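Local coordinates for HemO (Neisseria meningitidis, PDB 1J77), which binds heme and probably acts as a heme oxygenase that opens the porphyrin ring, at residues 23-28 against 183-188; 73-78 against 113-118. All blocks are in the same frame, centred on the assembly; numbering follows the deposited sequence.

Contact 1. Residues 23-28 against 183-188; sequences HDSVDN and FYKVVL. With HEM (protoporphyrin IX containing Fe), chain B.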
ATOM      1  N   HIS A  23       3.185 -10.393   3.127  1.00 17.11           N
ATOM      2  CA  HIS A  23       1.914  -9.811   2.759  1.00 15.23           C
ATOM      3  C   HIS A  23       0.789 -10.363   3.658  1.00 16.32           C
ATOM      4  O   HIS A  23      -0.014  -9.642   4.191  1.00 16.11           O
ATOM      5  CB  HIS A  23       1.503 -10.134   1.285  1.00 16.39           C
ATOM      6  CG  HIS A  23       0.120  -9.675   0.964  1.00 15.85           C
ATOM      7  ND1 HIS A  23      -1.005 -10.418   1.271  1.00 16.44           N
ATOM      8  CD2 HIS A  23      -0.325  -8.487   0.495  1.00 18.22           C
ATOM      9  CE1 HIS A  23      -2.082  -9.705   0.967  1.00 17.31           C
ATOM     10  NE2 HIS A  23      -1.686  -8.538   0.451  1.00 16.55           N
ATOM     11  N   ASP A  24       0.730 -11.681   3.784  1.00 16.08           N
ATOM     12  CA  ASP A  24      -0.295 -12.280   4.605  1.00 16.74           C
ATOM     13  C   ASP A  24      -0.159 -11.863   6.067  1.00 15.94           C
ATOM     14  O   ASP A  24      -1.197 -11.667   6.729  1.00 17.00           O
ATOM     15  CB  ASP A  24      -0.317 -13.777   4.427  1.00 16.17           C
ATOM     16  CG  ASP A  24      -0.803 -14.211   3.063  1.00 18.57           C
ATOM     17  OD1 ASP A  24      -1.231 -13.327   2.268  1.00 20.09           O
ATOM     18  OD2 ASP A  24      -0.814 -15.434   2.737  1.00 18.06           O
ATOM     19  N   SER A  25       1.069 -11.614   6.538  1.00 15.35           N
ATOM     20  CA  SER A  25       1.218 -11.100   7.914  1.00 14.57           C
ATOM     21  C   SER A  25       0.588  -9.708   8.064  1.00 15.05           C
ATOM     22  O   SER A  25       0.056  -9.351   9.140  1.00 15.68           O
ATOM     23  CB  SER A  25       2.666 -11.150   8.379  1.00 14.92           C
ATOM     24  OG  SER A  25       3.389 -10.032   7.867  1.00 16.13           O
ATOM     25  N   VAL A  26       0.657  -8.915   6.988  1.00 15.38           N
ATOM     26  CA  VAL A  26       0.054  -7.588   6.981  1.00 15.68           C
ATOM     27  C   VAL A  26      -1.472  -7.641   6.981  1.00 16.00           C
ATOM     28  O   VAL A  26      -2.135  -6.995   7.797  1.00 16.76           O
ATOM     29  CB  VAL A  26       0.606  -6.752   5.765  1.00 15.31           C
ATOM     30  CG1 VAL A  26      -0.241  -5.486   5.605  1.00 17.30           C
ATOM     31  CG2 VAL A  26       2.048  -6.435   5.996  1.00 17.29           C
ATOM     32  N   ASP A  27      -2.027  -8.487   6.109  1.00 16.23           N
ATOM     33  CA  ASP A  27      -3.455  -8.725   6.003  1.00 16.42           C
ATOM     34  C   ASP A  27      -3.992  -9.145   7.399  1.00 17.01           C
ATOM     35  O   ASP A  27      -4.875  -8.523   7.934  1.00 16.22           O
ATOM     36  CB  ASP A  27      -3.656  -9.810   4.916  1.00 18.16           C
ATOM     37  CG  ASP A  27      -5.118 -10.320   4.760  1.00 21.50           C
ATOM     38  OD1 ASP A  27      -6.002 -10.060   5.602  1.00 20.85           O
ATOM     39  OD2 ASP A  27      -5.421 -10.937   3.689  1.00 24.09           O
ATOM     40  N   ASN A  28      -3.338 -10.125   7.994  1.00 16.36           N
ATOM     41  CA  ASN A  28      -3.765 -10.614   9.305  1.00 16.70           C
ATOM     42  C   ASN A  28      -3.674  -9.540  10.377  1.00 16.58           C
ATOM     43  O   ASN A  28      -4.573  -9.431  11.228  1.00 15.78           O
ATOM     44  CB  ASN A  28      -2.894 -11.817   9.719  1.00 16.48           C
ATOM     45  CG  ASN A  28      -3.198 -13.068   8.950  1.00 18.26           C
ATOM     46  OD1 ASN A  28      -4.305 -13.228   8.462  1.00 19.93           O
ATOM     47  ND2 ASN A  28      -2.215 -13.976   8.855  1.00 21.91           N
ATOM     48  N   PHE A 183       7.772  -1.603   6.962  1.00 16.27           N
ATOM     49  CA  PHE A 183       7.426  -0.251   7.364  1.00 14.55           C
ATOM     50  C   PHE A 183       5.911  -0.097   7.597  1.00 15.01           C
ATOM     51  O   PHE A 183       5.506   0.513   8.575  1.00 15.72           O
ATOM     52  CB  PHE A 183       7.938   0.761   6.333  1.00 15.33           C
ATOM     53  CG  PHE A 183       7.551   2.204   6.629  1.00 16.34           C
ATOM     54  CD1 PHE A 183       8.071   2.854   7.739  1.00 18.62           C
ATOM     55  CD2 PHE A 183       6.600   2.863   5.874  1.00 16.80           C
ATOM     56  CE1 PHE A 183       7.734   4.118   8.006  1.00 18.95           C
ATOM     57  CE2 PHE A 183       6.263   4.175   6.164  1.00 17.57           C
ATOM     58  CZ  PHE A 183       6.834   4.775   7.246  1.00 18.34           C
ATOM     59  N   TYR A 184       5.087  -0.646   6.722  1.00 13.89           N
ATOM     60  CA  TYR A 184       3.656  -0.631   6.943  1.00 13.54           C
ATOM     61  C   TYR A 184       3.283  -1.148   8.316  1.00 13.56           C
ATOM     62  O   TYR A 184       2.492  -0.507   9.010  1.00 15.13           O
ATOM     63  CB  TYR A 184       2.909  -1.396   5.875  1.00 12.60           C
ATOM     64  CG  TYR A 184       1.400  -1.141   5.848  1.00 13.54           C
ATOM     65  CD1 TYR A 184       0.829  -0.137   5.110  1.00 15.17           C
ATOM     66  CD2 TYR A 184       0.535  -1.905   6.590  1.00 13.42           C
ATOM     67  CE1 TYR A 184      -0.533   0.103   5.107  1.00 14.77           C
ATOM     68  CE2 TYR A 184      -0.821  -1.679   6.584  1.00 15.93           C
ATOM     69  CZ  TYR A 184      -1.360  -0.721   5.826  1.00 15.09           C
ATOM     70  OH  TYR A 184      -2.705  -0.476   5.854  1.00 17.91           O
ATOM     71  N   LYS A 185       3.882  -2.254   8.732  1.00 13.88           N
ATOM     72  CA  LYS A 185       3.562  -2.778  10.050  1.00 14.25           C
ATOM     73  C   LYS A 185       4.135  -1.917  11.178  1.00 14.69           C
ATOM     74  O   LYS A 185       3.510  -1.813  12.220  1.00 16.09           O
ATOM     75  CB  LYS A 185       4.051  -4.207  10.195  1.00 15.18           C
ATOM     76  CG  LYS A 185       3.346  -5.193   9.255  1.00 16.15           C
ATOM     77  CD  LYS A 185       3.551  -6.691   9.573  1.00 17.32           C
ATOM     78  CE  LYS A 185       4.900  -7.164   9.197  1.00 19.24           C
ATOM     79  NZ  LYS A 185       5.126  -8.607   9.596  1.00 18.66           N
ATOM     80  N   VAL A 186       5.319  -1.336  11.016  1.00 16.53           N
ATOM     81  CA  VAL A 186       5.847  -0.412  12.039  1.00 17.02           C
ATOM     82  C   VAL A 186       4.832   0.720  12.255  1.00 17.65           C
ATOM     83  O   VAL A 186       4.473   1.039  13.423  1.00 19.06           O
ATOM     84  CB  VAL A 186       7.216   0.204  11.627  1.00 17.56           C
ATOM     85  CG1 VAL A 186       7.559   1.427  12.501  1.00 18.61           C
ATOM     86  CG2 VAL A 186       8.299  -0.848  11.632  1.00 18.90           C
ATOM     87  N   VAL A 187       4.340   1.323  11.190  1.00 17.13           N
ATOM     88  CA  VAL A 187       3.364   2.392  11.286  1.00 17.31           C
ATOM     89  C   VAL A 187       2.045   1.926  11.947  1.00 17.07           C
ATOM     90  O   VAL A 187       1.474   2.633  12.790  1.00 18.81           O
ATOM     91  CB  VAL A 187       3.112   3.071   9.918  1.00 18.85           C
ATOM     92  CG1 VAL A 187       2.056   4.117  10.040  1.00 18.82           C
ATOM     93  CG2 VAL A 187       4.420   3.630   9.381  1.00 19.95           C
ATOM     94  N   LEU A 188       1.557   0.759  11.535  1.00 16.18           N
ATOM     95  CA  LEU A 188       0.333   0.197  12.057  1.00 16.52           C
ATOM     96  C   LEU A 188       0.475   0.043  13.563  1.00 17.79           C
ATOM     97  O   LEU A 188      -0.408   0.460  14.316  1.00 18.26           O
ATOM     98  CB  LEU A 188       0.063  -1.137  11.342  1.00 15.20           C
ATOM     99  CG  LEU A 188      -1.211  -1.889  11.732  1.00 15.88           C
ATOM    100  CD1 LEU A 188      -1.501  -2.961  10.699  1.00 14.35           C
ATOM    101  CD2 LEU A 188      -1.240  -2.507  13.122  1.00 16.12           C
TER
HETATM  102  CHA HEM B 300      -2.632  -8.531  -3.454  1.00 21.93           C
HETATM  103  CHB HEM B 300      -5.779  -8.920   0.205  1.00 21.71           C
HETATM  104  CHC HEM B 300      -3.471  -5.316   2.549  1.00 20.05           C
HETATM  105  CHD HEM B 300      -0.042  -5.282  -0.917  1.00 19.34           C
HETATM  106  C1A HEM B 300      -3.734  -8.878  -2.711  1.00 22.53           C
HETATM  107  C2A HEM B 300      -4.837  -9.764  -3.147  1.00 24.44           C
HETATM  108  C3A HEM B 300      -5.681  -9.849  -2.121  1.00 23.29           C
HETATM  109  C4A HEM B 300      -5.172  -9.059  -1.008  1.00 21.84           C
HETATM  110  CMA HEM B 300      -6.994 -10.671  -2.101  1.00 26.04           C
HETATM  111  CAA HEM B 300      -5.069 -10.437  -4.531  0.70 25.13           C
HETATM  112  CBA HEM B 300      -5.990  -9.541  -5.359  0.70 27.00           C
HETATM  113  CGA HEM B 300      -6.151 -10.048  -6.779  0.70 26.47           C
HETATM  114  O1A HEM B 300      -5.284 -10.853  -7.229  0.70 28.59           O
HETATM  115  O2A HEM B 300      -7.161  -9.652  -7.435  0.70 28.76           O
HETATM  116  C1B HEM B 300      -5.445  -7.977   1.167  1.00 21.71           C
HETATM  117  C2B HEM B 300      -6.184  -7.731   2.374  1.00 21.95           C
HETATM  118  C3B HEM B 300      -5.530  -6.748   3.058  1.00 19.45           C
HETATM  119  C4B HEM B 300      -4.403  -6.317   2.233  1.00 20.33           C
HETATM  120  CMB HEM B 300      -7.472  -8.520   2.719  1.00 24.03           C
HETATM  121  CAB HEM B 300      -5.935  -6.084   4.375  1.00 20.92           C
HETATM  122  CBB HEM B 300      -6.527  -6.772   5.346  1.00 22.12           C
HETATM  123  C1C HEM B 300      -2.389  -4.968   1.785  1.00 17.87           C
HETATM  124  C2C HEM B 300      -1.469  -3.865   2.059  1.00 19.32           C
HETATM  125  C3C HEM B 300      -0.497  -3.906   1.134  1.00 19.45           C
HETATM  126  C4C HEM B 300      -0.798  -4.934   0.176  1.00 19.35           C
HETATM  127  CMC HEM B 300      -1.571  -2.960   3.295  1.00 21.90           C
HETATM  128  CAC HEM B 300       0.716  -2.997   0.992  1.00 21.90           C
HETATM  129  CBC HEM B 300       1.140  -2.295   2.038  1.00 25.59           C
HETATM  130  C1D HEM B 300      -0.450  -6.158  -1.873  1.00 19.10           C
HETATM  131  C2D HEM B 300       0.327  -6.418  -3.058  1.00 18.06           C
HETATM  132  C3D HEM B 300      -0.444  -7.433  -3.840  1.00 20.10           C
HETATM  133  C4D HEM B 300      -1.629  -7.673  -3.052  1.00 21.03           C
HETATM  134  CMD HEM B 300       1.674  -5.779  -3.402  1.00 18.84           C
HETATM  135  CAD HEM B 300      -0.125  -8.028  -5.211  1.00 22.64           C
HETATM  136  CBD HEM B 300       0.284  -9.470  -5.141  1.00 22.18           C
HETATM  137  CGD HEM B 300       0.664  -9.829  -6.560  1.00 25.59           C
HETATM  138  O1D HEM B 300       1.844  -9.605  -6.921  1.00 23.73           O
HETATM  139  O2D HEM B 300      -0.198 -10.395  -7.302  1.00 28.65           O
HETATM  140  NA  HEM B 300      -3.990  -8.471  -1.423  1.00 20.91           N
HETATM  141  NB  HEM B 300      -4.347  -7.130   1.133  1.00 20.54           N
HETATM  142  NC  HEM B 300      -1.947  -5.559   0.638  1.00 17.75           N
HETATM  143  ND  HEM B 300      -1.626  -6.921  -1.869  1.00 20.32           N
HETATM  144 FE   HEM B 300      -2.917  -7.107  -0.347  1.00 19.42          FE
HETATM  145  O   HOH W   1      -3.905  -5.681  -1.241  1.00 31.79           O
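Val26 and Lys185 meet where two helices of the all-helical heme oxygenase fold, 11-32 and 167-192, run nearly parallel, their local axes 10.5 Å apart and 20° from alignment. The proximal side of the heme pocket lies here. Val26 splits its branches between two partners: CG2 packs on Lys185 CG at 3.7 Å, while CG1, held anti to the backbone N (chi1 168°), reaches Tyr184 CD2 at 3.8 Å and also the heme methyl CMC. A branched, rigid valine suits this junction of helix, helix and porphyrin. The Tyr184 side chain runs at about a right angle to that of Val26, and its ring lays one face over CMC, CZ being 3.4 Å from that methyl; Phe52 meets the ring edge-to-face. Lys185 runs its methylenes past Val26 and bends at chi3 (-74°), bringing NZ to donate a hydrogen bond to Ser25 OG over 2.8 Å. That ammonium also forms a salt bridge with Glu199, and Ser25 OG bonds to Val22 O. One turn back, His23 binds the heme iron through NE2 at 2.0 Å, and its ND1 gives a nearly straight hydrogen bond to Asp24 OD1, 3.1 Å long and in the plane of the imidazole.

Contact 2. Residues 73-78 against 113-118; sequences EYMARY and CAEGSN. With HEM (protoporphyrin IX containing Fe), chain B.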
ATOM      1  N   GLU A  73       2.483   9.037 -12.287  1.00 31.64           N
ATOM      2  CA  GLU A  73       2.172  10.018 -11.260  1.00 34.22           C
ATOM      3  C   GLU A  73       0.685  10.060 -10.857  1.00 34.96           C
ATOM      4  O   GLU A  73       0.349  10.409  -9.714  1.00 35.46           O
ATOM      5  CB  GLU A  73       2.637  11.396 -11.727  1.00 34.87           C
ATOM      6  CG  GLU A  73       2.080  11.844 -13.064  1.00 37.08           C
ATOM      7  CD  GLU A  73       2.516  13.255 -13.408  1.00 40.95           C
ATOM      8  OE1 GLU A  73       2.251  14.153 -12.575  1.00 44.55           O
ATOM      9  OE2 GLU A  73       3.128  13.459 -14.484  1.00 42.51           O
ATOM     10  N   TYR A  74      -0.201   9.688 -11.776  1.00 35.06           N
ATOM     11  CA  TYR A  74      -1.650   9.774 -11.523  1.00 35.57           C
ATOM     12  C   TYR A  74      -2.246   8.591 -10.763  1.00 34.65           C
ATOM     13  O   TYR A  74      -3.384   8.655 -10.269  1.00 35.05           O
ATOM     14  CB  TYR A  74      -2.381   9.958 -12.847  1.00 36.41           C
ATOM     15  CG  TYR A  74      -1.957  11.207 -13.526  1.00 39.12           C
ATOM     16  CD1 TYR A  74      -1.608  11.211 -14.862  1.00 41.53           C
ATOM     17  CD2 TYR A  74      -1.870  12.395 -12.812  1.00 41.42           C
ATOM     18  CE1 TYR A  74      -1.206  12.371 -15.478  1.00 43.65           C
ATOM     19  CE2 TYR A  74      -1.470  13.553 -13.419  1.00 43.51           C
ATOM     20  CZ  TYR A  74      -1.139  13.534 -14.748  1.00 44.37           C
ATOM     21  OH  TYR A  74      -0.740  14.696 -15.339  1.00 47.22           O
ATOM     22  N   MET A  75      -1.470   7.522 -10.653  1.00 32.95           N
ATOM     23  CA  MET A  75      -1.899   6.340  -9.919  1.00 32.02           C
ATOM     24  C   MET A  75      -1.816   6.517  -8.396  1.00 30.84           C
ATOM     25  O   MET A  75      -2.364   5.689  -7.664  1.00 31.06           O
ATOM     26  CB  MET A  75      -1.081   5.128 -10.350  1.00 32.29           C
ATOM     27  CG  MET A  75      -1.342   4.689 -11.791  1.00 32.97           C
ATOM     28  SD  MET A  75      -0.165   3.437 -12.281  1.00 33.37           S
ATOM     29  CE  MET A  75      -0.397   3.426 -14.144  1.00 36.76           C
ATOM     30  N   ALA A  76      -1.172   7.586  -7.925  1.00 28.87           N
ATOM     31  CA  ALA A  76      -1.006   7.799  -6.480  1.00 28.40           C
ATOM     32  C   ALA A  76      -2.319   8.018  -5.728  1.00 27.51           C
ATOM     33  O   ALA A  76      -3.252   8.653  -6.229  1.00 28.29           O
ATOM     34  CB  ALA A  76      -0.053   8.940  -6.203  1.00 28.07           C
ATOM     35  N   ARG A  77      -2.397   7.469  -4.512  1.00 26.49           N
ATOM     36  CA  ARG A  77      -3.622   7.556  -3.715  1.00 26.17           C
ATOM     37  C   ARG A  77      -3.549   8.455  -2.486  1.00 24.30           C
ATOM     38  O   ARG A  77      -4.450   8.526  -1.681  1.00 22.07           O
ATOM     39  CB  ARG A  77      -3.981   6.162  -3.212  1.00 27.08           C
ATOM     40  CG  ARG A  77      -4.114   5.119  -4.265  1.00 32.06           C
ATOM     41  CD  ARG A  77      -5.334   5.268  -5.076  1.00 36.77           C
ATOM     42  NE  ARG A  77      -5.682   4.015  -5.736  1.00 42.17           N
ATOM     43  CZ  ARG A  77      -6.406   3.935  -6.842  1.00 44.68           C
ATOM     44  NH1 ARG A  77      -6.857   5.037  -7.429  1.00 46.52           N
ATOM     45  NH2 ARG A  77      -6.687   2.752  -7.368  1.00 46.14           N
ATOM     46  N   TYR A  78      -2.439   9.142  -2.297  1.00 23.45           N
ATOM     47  CA  TYR A  78      -2.323   9.998  -1.150  1.00 22.92           C
ATOM     48  C   TYR A  78      -3.377  11.074  -1.092  1.00 23.56           C
ATOM     49  O   TYR A  78      -3.940  11.333  -0.038  1.00 22.64           O
ATOM     50  CB  TYR A  78      -0.907  10.589  -1.152  1.00 23.60           C
ATOM     51  CG  TYR A  78      -0.543  11.529  -0.031  1.00 24.76           C
ATOM     52  CD1 TYR A  78      -0.816  11.258   1.290  1.00 22.93           C
ATOM     53  CD2 TYR A  78       0.157  12.691  -0.328  1.00 27.53           C
ATOM     54  CE1 TYR A  78      -0.475  12.112   2.262  1.00 25.88           C
ATOM     55  CE2 TYR A  78       0.541  13.562   0.662  1.00 28.84           C
ATOM     56  CZ  TYR A  78       0.220  13.284   1.944  1.00 28.76           C
ATOM     57  OH  TYR A  78       0.606  14.177   2.912  1.00 29.94           O
ATOM     58  N   CYS A 113       4.717  -2.668  -3.917  1.00 17.31           N
ATOM     59  CA  CYS A 113       3.929  -2.861  -2.678  1.00 17.85           C
ATOM     60  C   CYS A 113       2.742  -1.922  -2.689  1.00 17.68           C
ATOM     61  O   CYS A 113       1.611  -2.337  -2.485  1.00 18.52           O
ATOM     62  CB  CYS A 113       4.833  -2.582  -1.521  1.00 17.36           C
ATOM     63  SG  CYS A 113       4.134  -2.850   0.057  1.00 20.74           S
ATOM     64  N   ALA A 114       2.974  -0.625  -2.945  1.00 17.17           N
ATOM     65  CA  ALA A 114       1.858   0.271  -2.954  1.00 17.72           C
ATOM     66  C   ALA A 114       0.840   0.011  -4.054  1.00 18.98           C
ATOM     67  O   ALA A 114      -0.369   0.151  -3.844  1.00 19.22           O
ATOM     68  CB  ALA A 114       2.343   1.764  -3.023  1.00 18.57           C
ATOM     69  N   GLU A 115       1.331  -0.327  -5.256  1.00 18.32           N
ATOM     70  CA  GLU A 115       0.417  -0.489  -6.344  1.00 19.42           C
ATOM     71  C   GLU A 115      -0.374  -1.807  -6.185  1.00 19.08           C
ATOM     72  O   GLU A 115      -1.591  -1.841  -6.462  1.00 20.28           O
ATOM     73  CB  GLU A 115       1.127  -0.318  -7.689  1.00 20.46           C
ATOM     74  CG  GLU A 115       0.143  -0.126  -8.849  1.00 24.31           C
ATOM     75  CD  GLU A 115      -0.826   1.005  -8.674  1.00 25.32           C
ATOM     76  OE1 GLU A 115      -0.446   2.105  -8.213  1.00 26.00           O
ATOM     77  OE2 GLU A 115      -2.002   0.834  -9.028  1.00 27.20           O
ATOM     78  N   GLY A 116       0.285  -2.850  -5.723  1.00 19.36           N
ATOM     79  CA  GLY A 116      -0.424  -4.068  -5.426  1.00 19.64           C
ATOM     80  C   GLY A 116      -1.472  -3.929  -4.338  1.00 20.59           C
ATOM     81  O   GLY A 116      -2.479  -4.629  -4.381  1.00 22.42           O
ATOM     82  N   SER A 117      -1.311  -3.004  -3.413  1.00 20.49           N
ATOM     83  CA  SER A 117      -2.282  -2.797  -2.368  1.00 21.73           C
ATOM     84  C   SER A 117      -3.636  -2.334  -2.906  1.00 23.42           C
ATOM     85  O   SER A 117      -4.679  -2.572  -2.280  1.00 23.73           O
ATOM     86  CB  SER A 117      -1.728  -1.811  -1.342  1.00 21.15           C
ATOM     87  OG  SER A 117      -1.869  -0.442  -1.739  1.00 21.75           O
ATOM     88  N   ASN A 118      -3.632  -1.692  -4.067  1.00 24.86           N
ATOM     89  CA  ASN A 118      -4.863  -1.221  -4.674  1.00 28.04           C
ATOM     90  C   ASN A 118      -5.514  -2.414  -5.340  1.00 28.86           C
ATOM     91  O   ASN A 118      -6.747  -2.570  -5.299  1.00 28.92           O
ATOM     92  CB  ASN A 118      -4.560  -0.105  -5.681  1.00 28.46           C
ATOM     93  CG  ASN A 118      -3.923   1.138  -5.017  1.00 30.37           C
ATOM     94  OD1 ASN A 118      -4.312   1.548  -3.908  1.00 31.45           O
ATOM     95  ND2 ASN A 118      -2.935   1.745  -5.704  1.00 28.87           N
TER
HETATM   96  CHA HEM B 300      -2.632  -8.531  -3.454  1.00 21.93           C
HETATM   97  CHB HEM B 300      -5.779  -8.920   0.205  1.00 21.71           C
HETATM   98  CHC HEM B 300      -3.471  -5.316   2.549  1.00 20.05           C
HETATM   99  CHD HEM B 300      -0.042  -5.282  -0.917  1.00 19.34           C
HETATM  100  C1A HEM B 300      -3.734  -8.878  -2.711  1.00 22.53           C
HETATM  101  C2A HEM B 300      -4.837  -9.764  -3.147  1.00 24.44           C
HETATM  102  C3A HEM B 300      -5.681  -9.849  -2.121  1.00 23.29           C
HETATM  103  C4A HEM B 300      -5.172  -9.059  -1.008  1.00 21.84           C
HETATM  104  CMA HEM B 300      -6.994 -10.671  -2.101  1.00 26.04           C
HETATM  105  CAA HEM B 300      -5.069 -10.437  -4.531  0.70 25.13           C
HETATM  106  CBA HEM B 300      -5.990  -9.541  -5.359  0.70 27.00           C
HETATM  107  CGA HEM B 300      -6.151 -10.048  -6.779  0.70 26.47           C
HETATM  108  O1A HEM B 300      -5.284 -10.853  -7.229  0.70 28.59           O
HETATM  109  O2A HEM B 300      -7.161  -9.652  -7.435  0.70 28.76           O
HETATM  110  C1B HEM B 300      -5.445  -7.977   1.167  1.00 21.71           C
HETATM  111  C2B HEM B 300      -6.184  -7.731   2.374  1.00 21.95           C
HETATM  112  C3B HEM B 300      -5.530  -6.748   3.058  1.00 19.45           C
HETATM  113  C4B HEM B 300      -4.403  -6.317   2.233  1.00 20.33           C
HETATM  114  CMB HEM B 300      -7.472  -8.520   2.719  1.00 24.03           C
HETATM  115  CAB HEM B 300      -5.935  -6.084   4.375  1.00 20.92           C
HETATM  116  CBB HEM B 300      -6.527  -6.772   5.346  1.00 22.12           C
HETATM  117  C1C HEM B 300      -2.389  -4.968   1.785  1.00 17.87           C
HETATM  118  C2C HEM B 300      -1.469  -3.865   2.059  1.00 19.32           C
HETATM  119  C3C HEM B 300      -0.497  -3.906   1.134  1.00 19.45           C
HETATM  120  C4C HEM B 300      -0.798  -4.934   0.176  1.00 19.35           C
HETATM  121  CMC HEM B 300      -1.571  -2.960   3.295  1.00 21.90           C
HETATM  122  CAC HEM B 300       0.716  -2.997   0.992  1.00 21.90           C
HETATM  123  CBC HEM B 300       1.140  -2.295   2.038  1.00 25.59           C
HETATM  124  C1D HEM B 300      -0.450  -6.158  -1.873  1.00 19.10           C
HETATM  125  C2D HEM B 300       0.327  -6.418  -3.058  1.00 18.06           C
HETATM  126  C3D HEM B 300      -0.444  -7.433  -3.840  1.00 20.10           C
HETATM  127  C4D HEM B 300      -1.629  -7.673  -3.052  1.00 21.03           C
HETATM  128  CMD HEM B 300       1.674  -5.779  -3.402  1.00 18.84           C
HETATM  129  CAD HEM B 300      -0.125  -8.028  -5.211  1.00 22.64           C
HETATM  130  CBD HEM B 300       0.284  -9.470  -5.141  1.00 22.18           C
HETATM  131  CGD HEM B 300       0.664  -9.829  -6.560  1.00 25.59           C
HETATM  132  O1D HEM B 300       1.844  -9.605  -6.921  1.00 23.73           O
HETATM  133  O2D HEM B 300      -0.198 -10.395  -7.302  1.00 28.65           O
HETATM  134  NA  HEM B 300      -3.990  -8.471  -1.423  1.00 20.91           N
HETATM  135  NB  HEM B 300      -4.347  -7.130   1.133  1.00 20.54           N
HETATM  136  NC  HEM B 300      -1.947  -5.559   0.638  1.00 17.75           N
HETATM  137  ND  HEM B 300      -1.626  -6.921  -1.869  1.00 20.32           N
HETATM  138 FE   HEM B 300      -2.917  -7.107  -0.347  1.00 19.42          FE
HETATM  139  O   HOH W   2      -3.504   3.031  -8.834  1.00 32.89           O
HETATM  140  O   HOH W   1      -3.905  -5.681  -1.241  1.00 31.79           O
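Arg77 and Asn118 extend toward each other from opposite directions, joining the loop before helix 78-87 to helix 104-119, the distal helix over the heme. Arg77 NE points at Asn118 OD1, 3.4 Å away, in a weak hydrogen bond that is long but fairly straight (164°). The oxygen lies at the guanidinium edge, near its plane, whereas the amide itself is turned 73° from that plane. A bend at chi2 (-73°) folds the chain of Arg77, whose CG also rests 3.6 Å from Asn118 OD1. Beside this pair, Met75 CB touches Glu115 OE1 at 3.8 Å; the extended thioether continues away toward His152 and Phe156 of helix 149-162.

Water 2 bridges the loop backbone and the Glu115 carboxylate, donating to Met75 O at 3.1 Å and to Glu115 OE2 at 2.7 Å. Tyr60 in turn hydrogen-bonds OE1, and His152 makes a weak bond to OE2, fixing the buried carboxylate from two other helices. Ser117 OG turns away from the heme and bonds to Ala114 O at 2.7 Å, back on its own helix, while Ser117 CB packs on the porphyrin. Gly116 lies against the heme with its carbonyl carbon 3.3 Å from C2D; a residue without a side chain suits this spot, since a beta carbon would run into methyl CMD. The iron-bound water 1 donates weakly to Ser117 O. Residues 113-118 thus offer the heme backbone and small side chains, and turn Glu115 and Asn118 outward, where Arg77, lying near but not touching the Glu115 carboxylate, may partly offset its negative charge.

Both contacts border the same heme, from its two sides: contact 1 includes the proximal ligand, contact 2 the distal helix, and the water bound to iron belongs to both settings. Their centres are 16 Å apart, with nearest atoms about 6 Å apart, and contact 2 is nested within the chain loop that contact 1 closes. Contact 1 is the more buried, a helix-helix packing in which a buried lysine lays its methylenes on a valine and ends in a hydrogen bond to a serine and a salt bridge. Contact 2 is only partly buried and sets a loop against a helix, relying on water and a weak polar bond. Helix 39-60 is common to their surroundings, supplying Phe52 beside Tyr184 and Ala114, and Tyr60 beside Glu115.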